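Polyketide biosynthesis cytochrome P450 PksS (Bacillus subtilis, PDB 4YZR) is a heme-containing cytochrome P450 monooxygenase that takes part in making the antibiotic polyketide bacillaene, acting on dihydrobacillaene as its substrate. Local coordinates at residues S121-A126 and G362-K367; E28-F33 and K303-K308. All coordinates share one frame; numbering follows the deposited sequence.

Contact 1. Residues S121-A126 and G362-K367; sequences SIEQIA and GHIAFK
I122 and I364 meet with the same first torsion: each holds CG2 opposite its own backbone N and CG1 opposite its carbonyl carbon (chi1 -60° and -70°). In I364 this sends the ethyl arm, CG1 to CD1, and the methyl CG2 to separate points on the neighbouring helix. CD1 touches the branched base of I122, lying 3.7 Å from I122 CG2, and the two side chains run at roughly a right angle to each other. CG2 of I364 sits closer to the backbone, 3.9 Å from E123 CA, and also reaches A126, whose CB is 4.1 Å away. One side chain of 362-367 thus lies against I122, E123 and A126. The surfaces belong to helices 119-133 and 355-372, two members, D and L in the usual P450 lettering, of the four-helix bundle of the fold; the second begins just after the heme-ligating C352, assigned by similarity. Their local axes approach to 9.5 Å and cross at -30°, so the helices run in nearly the same direction. At the margin, the extended chain of E123 lays CG against I364 (4.0 Å to CG2). Its OE2 and K367 NZ, opposite charges 6.2 Å apart, are bridged by a water with weak bonds on both sides. I125 and A126 also touch helix 148-158, at I152 and L149 respectively.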
ATOM      1  N   SER A 121       7.756 -19.971   4.013  1.00 14.53           N
ATOM      2  CA  SER A 121       6.765 -19.640   5.041  1.00 13.68           C
ATOM      3  C   SER A 121       5.518 -18.988   4.482  1.00 13.30           C
ATOM      4  O   SER A 121       4.424 -19.277   4.978  1.00 14.30           O
ATOM      5  CB  SER A 121       7.317 -18.718   6.112  1.00 15.34           C
ATOM      6  OG  SER A 121       7.615 -17.432   5.686  1.00 15.64           O
ATOM      7  N   ILE A 122       5.642 -18.178   3.440  1.00 11.88           N
ATOM      8  CA  ILE A 122       4.483 -17.543   2.823  1.00 11.42           C
ATOM      9  C   ILE A 122       3.710 -18.585   2.006  1.00 10.92           C
ATOM     10  O   ILE A 122       2.456 -18.596   2.034  1.00 10.90           O
ATOM     11  CB  ILE A 122       4.891 -16.340   2.000  1.00 10.95           C
ATOM     12  CG1 ILE A 122       5.595 -15.299   2.880  1.00 11.08           C
ATOM     13  CG2 ILE A 122       3.659 -15.765   1.273  1.00 11.01           C
ATOM     14  CD1 ILE A 122       6.222 -14.181   2.115  1.00 12.58           C
ATOM     15  N   GLU A 123       4.406 -19.470   1.331  1.00 11.50           N
ATOM     16  CA  GLU A 123       3.731 -20.561   0.634  1.00 12.01           C
ATOM     17  C   GLU A 123       2.958 -21.382   1.628  1.00 11.65           C
ATOM     18  O   GLU A 123       1.817 -21.786   1.303  1.00 12.36           O
ATOM     19  CB  GLU A 123       4.808 -21.450  -0.067  1.00 13.43           C
ATOM     20  CG  GLU A 123       5.363 -20.794  -1.331  1.00 15.30           C
ATOM     21  CD  GLU A 123       6.573 -21.451  -1.986  1.00 18.39           C
ATOM     22  OE1 GLU A 123       7.177 -22.275  -1.339  1.00 23.29           O
ATOM     23  OE2 GLU A 123       6.944 -21.043  -3.077  1.00 26.62           O
ATOM     24  N   GLN A 124       3.429 -21.639   2.787  1.00 11.94           N
ATOM     25  CA  GLN A 124       2.762 -22.484   3.743  1.00 13.40           C
ATOM     26  C   GLN A 124       1.516 -21.800   4.210  1.00 14.43           C
ATOM     27  O   GLN A 124       0.463 -22.452   4.338  1.00 15.01           O
ATOM     28  CB  GLN A 124       3.639 -22.824   4.948  1.00 17.51           C
ATOM     29  CG  GLN A 124       4.665 -23.813   4.609  1.00 25.23           C
ATOM     30  CD  GLN A 124       5.467 -24.094   5.858  1.00 32.23           C
ATOM     31  OE1 GLN A 124       4.908 -24.673   6.800  1.00 37.67           O
ATOM     32  NE2 GLN A 124       6.733 -23.641   5.903  1.00 38.51           N
ATOM     33  N   ILE A 125       1.566 -20.503   4.455  1.00 12.76           N
ATOM     34  CA  ILE A 125       0.346 -19.744   4.848  1.00 11.59           C
ATOM     35  C   ILE A 125      -0.642 -19.782   3.777  1.00 11.62           C
ATOM     36  O   ILE A 125      -1.869 -20.075   4.028  1.00 12.53           O
ATOM     37  CB  ILE A 125       0.711 -18.264   5.194  1.00 12.25           C
ATOM     38  CG1 ILE A 125       1.624 -18.213   6.400  1.00 13.33           C
ATOM     39  CG2 ILE A 125      -0.523 -17.409   5.401  1.00 13.85           C
ATOM     40  CD1 ILE A 125       2.377 -16.889   6.460  1.00 14.40           C
ATOM     41  N   ALA A 126      -0.292 -19.575   2.556  1.00 11.12           N
ATOM     42  CA  ALA A 126      -1.228 -19.641   1.442  1.00 12.04           C
ATOM     43  C   ALA A 126      -1.901 -20.979   1.354  1.00 11.97           C
ATOM     44  O   ALA A 126      -3.136 -21.048   1.205  1.00 12.73           O
ATOM     45  CB  ALA A 126      -0.628 -19.267   0.093  1.00 12.37           C
ATOM     46  N   GLY A 362       2.265 -11.403  -3.610  1.00  9.72           N
ATOM     47  CA  GLY A 362       1.445 -11.442  -4.830  1.00 10.27           C
ATOM     48  C   GLY A 362       1.827 -12.646  -5.662  1.00 10.11           C
ATOM     49  O   GLY A 362       0.925 -13.396  -6.114  1.00 10.50           O
ATOM     50  N   HIS A 363       3.085 -12.865  -5.922  1.00  9.33           N
ATOM     51  CA  HIS A 363       3.559 -14.039  -6.714  1.00 10.68           C
ATOM     52  C   HIS A 363       2.962 -15.288  -6.120  1.00 11.86           C
ATOM     53  O   HIS A 363       2.369 -16.083  -6.869  1.00 12.37           O
ATOM     54  CB  HIS A 363       5.099 -13.998  -6.663  1.00 12.27           C
ATOM     55  CG  HIS A 363       5.779 -15.174  -7.264  1.00 16.93           C
ATOM     56  ND1 HIS A 363       5.649 -16.484  -6.851  1.00 21.15           N
ATOM     57  CD2 HIS A 363       6.746 -15.167  -8.182  1.00 19.09           C
ATOM     58  CE1 HIS A 363       6.547 -17.240  -7.487  1.00 19.38           C
ATOM     59  NE2 HIS A 363       7.178 -16.472  -8.342  1.00 21.87           N
ATOM     60  N   ILE A 364       3.152 -15.488  -4.839  1.00 10.20           N
ATOM     61  CA  ILE A 364       2.769 -16.726  -4.195  1.00  9.96           C
ATOM     62  C   ILE A 364       1.274 -16.852  -4.227  1.00 10.72           C
ATOM     63  O   ILE A 364       0.700 -17.914  -4.558  1.00 12.01           O
ATOM     64  CB  ILE A 364       3.324 -16.811  -2.813  1.00 10.98           C
ATOM     65  CG1 ILE A 364       4.818 -16.993  -2.904  1.00 12.28           C
ATOM     66  CG2 ILE A 364       2.657 -17.940  -2.046  1.00 11.12           C
ATOM     67  CD1 ILE A 364       5.609 -16.771  -1.648  1.00 12.84           C
ATOM     68  N   ALA A 365       0.559 -15.828  -3.809  1.00 10.16           N
ATOM     69  CA  ALA A 365      -0.856 -15.921  -3.618  1.00 11.33           C
ATOM     70  C   ALA A 365      -1.577 -16.114  -4.908  1.00 11.04           C
ATOM     71  O   ALA A 365      -2.516 -16.965  -4.972  1.00 11.61           O
ATOM     72  CB  ALA A 365      -1.391 -14.657  -2.939  1.00 11.73           C
ATOM     73  N   PHE A 366      -1.308 -15.359  -5.937  1.00 10.87           N
ATOM     74  CA  PHE A 366      -2.056 -15.500  -7.202  1.00 12.04           C
ATOM     75  C   PHE A 366      -1.801 -16.852  -7.807  1.00 11.91           C
ATOM     76  O   PHE A 366      -2.757 -17.517  -8.220  1.00 13.43           O
ATOM     77  CB  PHE A 366      -1.713 -14.429  -8.178  1.00 12.12           C
ATOM     78  CG  PHE A 366      -2.080 -13.006  -7.723  1.00 11.11           C
ATOM     79  CD1 PHE A 366      -3.309 -12.680  -7.198  1.00 12.74           C
ATOM     80  CD2 PHE A 366      -1.165 -12.012  -7.845  1.00 12.17           C
ATOM     81  CE1 PHE A 366      -3.551 -11.293  -6.802  1.00 13.59           C
ATOM     82  CE2 PHE A 366      -1.379 -10.723  -7.475  1.00 11.37           C
ATOM     83  CZ  PHE A 366      -2.578 -10.384  -6.940  1.00 11.53           C
ATOM     84  N   LYS A 367      -0.565 -17.317  -7.823  1.00 11.63           N
ATOM     85  CA  LYS A 367      -0.266 -18.671  -8.377  1.00 12.41           C
ATOM     86  C   LYS A 367      -1.000 -19.681  -7.581  1.00 12.46           C
ATOM     87  O   LYS A 367      -1.581 -20.660  -8.166  1.00 13.89           O
ATOM     88  CB  LYS A 367       1.196 -18.870  -8.381  1.00 14.97           C
ATOM     89  CG  LYS A 367       1.951 -18.306  -9.503  1.00 18.12           C
ATOM     90  CD  LYS A 367       3.468 -18.555  -9.410  1.00 22.84           C
ATOM     91  CE  LYS A 367       3.940 -19.945  -9.155  1.00 25.90           C
ATOM     92  NZ  LYS A 367       5.443 -19.874  -8.972  1.00 29.54           N
TER
HETATM   93  O   HOH W   1       4.976 -19.915  -5.681  1.00 24.98           O

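Contact 2. Residues E28-F33 and K303-K308; sequences EPIHRF and KGHSIK
Apolar contact between I30 and H305 carries most of this meeting. In the I30 conformer described, one of two deposited, the methyl CG2 stands over one face of the imidazole, 3.8 Å from the ring centroid and 19° off its normal, a CH-pi contact displaced toward the rim. The ethyl arm follows the same ring, CD1 lying 3.7 Å from H305 ND1, and then reaches K303, whose CB is 4.0 Å from CD1. With I30 CG2 anti to the backbone N (chi1 -60°), both branches lie on the same side of the ring, CG2 over the face and CD1 beside ND1.

Polar bonds run alongside this patch. K303 NZ forms a salt bridge with D52. Within 28-33, H31 ND1 donates to E28 OE2 at 2.7 Å with an angle of 171°; the acceptor lies in the ring plane, but the donor stands well above the carboxylate plane.

In the fold, strand 30-35 is an outer strand of a mixed sheet with strands 42-47 and 312-315, while strand 305-307 belongs to the hairpin with 300-302. Apart from a close approach of the I30 carbonyl, the contact is apolar: the imidazole offers I30 a face for dispersion while ND1 is hydrogen-bonded to Y302 O.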
ATOM      1  N   GLU A  28      -7.765  18.419 -17.399  1.00 19.40           N
ATOM      2  CA  GLU A  28      -7.249  19.375 -16.523  1.00 18.69           C
ATOM      3  C   GLU A  28      -6.207  18.658 -15.621  1.00 16.03           C
ATOM      4  O   GLU A  28      -6.417  18.462 -14.426  1.00 15.95           O
ATOM      5  CB  GLU A  28      -8.333  19.996 -15.696  1.00 20.82           C
ATOM      6  CG  GLU A  28      -7.946  21.290 -15.033  1.00 26.78           C
ATOM      7  CD  GLU A  28      -9.102  21.960 -14.254  1.00 28.91           C
ATOM      8  OE1 GLU A  28     -10.295  21.696 -14.530  1.00 37.41           O
ATOM      9  OE2 GLU A  28      -8.777  22.699 -13.341  1.00 29.22           O
ATOM     10  N   PRO A  29      -5.068  18.397 -16.257  1.00 15.48           N
ATOM     11  CA  PRO A  29      -4.073  17.532 -15.577  1.00 15.82           C
ATOM     12  C   PRO A  29      -3.364  18.153 -14.429  1.00 15.56           C
ATOM     13  O   PRO A  29      -2.689  17.415 -13.639  1.00 14.58           O
ATOM     14  CB  PRO A  29      -3.181  17.107 -16.744  1.00 16.55           C
ATOM     15  CG  PRO A  29      -3.238  18.252 -17.739  1.00 17.67           C
ATOM     16  CD  PRO A  29      -4.698  18.631 -17.688  1.00 17.27           C
ATOM     17  N   ILE A  30      -3.392  19.472 -14.218  1.00 17.22           N
ATOM     18  CA  ILE A  30      -2.869  20.115 -13.063  0.50 15.83           C
ATOM     19  C   ILE A  30      -4.014  20.946 -12.516  1.00 17.41           C
ATOM     20  O   ILE A  30      -4.373  21.996 -13.155  1.00 19.58           O
ATOM     21  CB  ILE A  30      -1.666  20.982 -13.394  0.50 17.14           C
ATOM     22  CG1 ILE A  30      -0.590  20.102 -13.999  0.50 17.76           C
ATOM     23  CG2 ILE A  30      -1.171  21.765 -12.168  0.50 17.69           C
ATOM     24  CD1 ILE A  30       0.458  20.992 -14.572  0.50 18.03           C
ATOM     25  N   HIS A  31      -4.569  20.552 -11.402  1.00 14.31           N
ATOM     26  CA  HIS A  31      -5.892  21.088 -10.981  1.00 13.95           C
ATOM     27  C   HIS A  31      -5.863  21.484  -9.619  1.00 14.71           C
ATOM     28  O   HIS A  31      -5.623  20.690  -8.661  1.00 15.37           O
ATOM     29  CB  HIS A  31      -6.910  19.973 -11.224  1.00 15.55           C
ATOM     30  CG  HIS A  31      -8.256  20.251 -10.617  1.00 16.61           C
ATOM     31  ND1 HIS A  31      -9.149  21.161 -11.170  1.00 19.99           N
ATOM     32  CD2 HIS A  31      -8.857  19.783  -9.513  1.00 16.95           C
ATOM     33  CE1 HIS A  31     -10.206  21.276 -10.389  1.00 18.92           C
ATOM     34  NE2 HIS A  31     -10.099  20.425  -9.400  1.00 19.40           N
ATOM     35  N   ARG A  32      -6.214  22.765  -9.311  1.00 16.17           N
ATOM     36  CA  ARG A  32      -6.300  23.237  -7.993  1.00 15.28           C
ATOM     37  C   ARG A  32      -7.636  22.883  -7.315  1.00 15.87           C
ATOM     38  O   ARG A  32      -8.679  23.041  -7.966  1.00 19.39           O
ATOM     39  CB  ARG A  32      -6.125  24.764  -7.980  1.00 18.11           C
ATOM     40  CG  ARG A  32      -5.998  25.293  -6.581  1.00 20.59           C
ATOM     41  CD  ARG A  32      -5.727  26.807  -6.489  1.00 28.06           C
ATOM     42  NE  ARG A  32      -5.436  27.254  -5.101  1.00 29.89           N
ATOM     43  CZ  ARG A  32      -6.363  27.552  -4.170  1.00 32.13           C
ATOM     44  NH1 ARG A  32      -7.654  27.430  -4.430  1.00 41.95           N
ATOM     45  NH2 ARG A  32      -6.029  28.001  -2.989  1.00 32.96           N
ATOM     46  N   PHE A  33      -7.636  22.403  -6.113  1.00 14.96           N
ATOM     47  CA  PHE A  33      -8.893  22.095  -5.385  1.00 17.29           C
ATOM     48  C   PHE A  33      -8.660  22.344  -3.940  1.00 16.36           C
ATOM     49  O   PHE A  33      -7.596  22.757  -3.511  1.00 17.45           O
ATOM     50  CB  PHE A  33      -9.360  20.660  -5.693  1.00 16.84           C
ATOM     51  CG  PHE A  33      -8.512  19.525  -5.053  1.00 15.67           C
ATOM     52  CD1 PHE A  33      -7.259  19.145  -5.590  1.00 15.38           C
ATOM     53  CD2 PHE A  33      -8.916  18.882  -3.898  1.00 14.83           C
ATOM     54  CE1 PHE A  33      -6.525  18.125  -4.997  1.00 16.29           C
ATOM     55  CE2 PHE A  33      -8.207  17.865  -3.335  1.00 16.12           C
ATOM     56  CZ  PHE A  33      -6.987  17.521  -3.886  1.00 13.83           C
ATOM     57  N   LYS A 303       4.106  24.856 -15.528  1.00 20.53           N
ATOM     58  CA  LYS A 303       3.204  24.812 -16.704  1.00 21.82           C
ATOM     59  C   LYS A 303       2.135  25.920 -16.667  1.00 22.33           C
ATOM     60  O   LYS A 303       0.961  25.682 -16.886  1.00 28.85           O
ATOM     61  CB  LYS A 303       2.606  23.396 -16.950  1.00 22.18           C
ATOM     62  CG  LYS A 303       3.641  22.360 -17.424  1.00 22.16           C
ATOM     63  CD  LYS A 303       3.077  21.063 -17.881  1.00 22.62           C
ATOM     64  CE  LYS A 303       4.172  20.139 -18.350  1.00 23.84           C
ATOM     65  NZ  LYS A 303       3.659  18.795 -18.728  1.00 25.54           N
ATOM     66  N   GLY A 304       2.578  27.067 -16.200  1.00 26.40           N
ATOM     67  CA  GLY A 304       1.682  28.242 -16.072  1.00 25.73           C
ATOM     68  C   GLY A 304       0.856  28.335 -14.815  1.00 27.24           C
ATOM     69  O   GLY A 304       0.074  29.268 -14.640  1.00 31.77           O
ATOM     70  N   HIS A 305       0.940  27.330 -13.946  1.00 23.68           N
ATOM     71  CA  HIS A 305       0.144  27.280 -12.714  1.00 23.26           C
ATOM     72  C   HIS A 305       0.898  27.799 -11.580  1.00 20.06           C
ATOM     73  O   HIS A 305       2.043  27.478 -11.402  1.00 21.43           O
ATOM     74  CB  HIS A 305      -0.310  25.807 -12.395  1.00 20.33           C
ATOM     75  CG  HIS A 305      -1.174  25.227 -13.451  1.00 20.90           C
ATOM     76  ND1 HIS A 305      -0.655  24.468 -14.481  1.00 28.37           N
ATOM     77  CD2 HIS A 305      -2.499  25.369 -13.729  1.00 21.70           C
ATOM     78  CE1 HIS A 305      -1.612  24.154 -15.322  1.00 22.12           C
ATOM     79  NE2 HIS A 305      -2.742  24.661 -14.867  1.00 28.14           N
ATOM     80  N   SER A 306       0.247  28.617 -10.727  1.00 21.07           N
ATOM     81  CA  SER A 306       0.869  29.282  -9.621  1.00 21.58           C
ATOM     82  C   SER A 306       0.750  28.506  -8.361  1.00 19.64           C
ATOM     83  O   SER A 306      -0.190  28.605  -7.609  1.00 22.42           O
ATOM     84  CB  SER A 306       0.324  30.730  -9.442  1.00 26.37           C
ATOM     85  OG  SER A 306       0.755  31.511 -10.601  1.00 31.55           O
ATOM     86  N   ILE A 307       1.768  27.666  -8.151  1.00 19.22           N
ATOM     87  CA  ILE A 307       1.758  26.849  -6.916  1.00 18.41           C
ATOM     88  C   ILE A 307       2.218  27.726  -5.762  1.00 18.49           C
ATOM     89  O   ILE A 307       3.195  28.459  -5.931  1.00 21.01           O
ATOM     90  CB  ILE A 307       2.753  25.602  -7.045  1.00 18.23           C
ATOM     91  CG1 ILE A 307       2.600  24.851  -8.325  1.00 21.28           C
ATOM     92  CG2 ILE A 307       2.635  24.748  -5.771  1.00 19.11           C
ATOM     93  CD1 ILE A 307       1.270  24.327  -8.621  1.00 22.42           C
ATOM     94  N   LYS A 308       1.604  27.677  -4.615  1.00 16.61           N
ATOM     95  CA  LYS A 308       1.888  28.454  -3.452  1.00 17.68           C
ATOM     96  C   LYS A 308       2.470  27.728  -2.332  1.00 18.73           C
ATOM     97  O   LYS A 308       2.079  26.572  -2.123  1.00 15.98           O
ATOM     98  CB  LYS A 308       0.647  29.269  -2.951  1.00 20.87           C
ATOM     99  CG  LYS A 308      -0.041  30.067  -4.060  1.00 25.04           C
ATOM    100  CD  LYS A 308       0.794  31.223  -4.623  1.00 29.21           C
ATOM    101  CE  LYS A 308       0.172  31.840  -5.892  1.00 34.09           C
ATOM    102  NZ  LYS A 308       1.165  32.723  -6.594  1.00 35.91           N
TER

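Contact 1 joins two helices of the P450 core bundle through an isoleucine, whereas contact 2 joins a sheet edge to a hairpin through an isoleucine over an aromatic ring. They lie on opposite sides of the chain's centre, with their own centres 43 Å apart and nearest atoms about 28 Å apart, so neither touches the other. In sequence their segments alternate: 28-33, 121-126, 303-308, 362-367. Both contacts lie away from the heme-binding site, although the side chain of I122 in contact 1 is about 10 Å from the heme. The centre of contact 2 is about 27 Å from the centre of the chain, that of contact 1 about 18 Å.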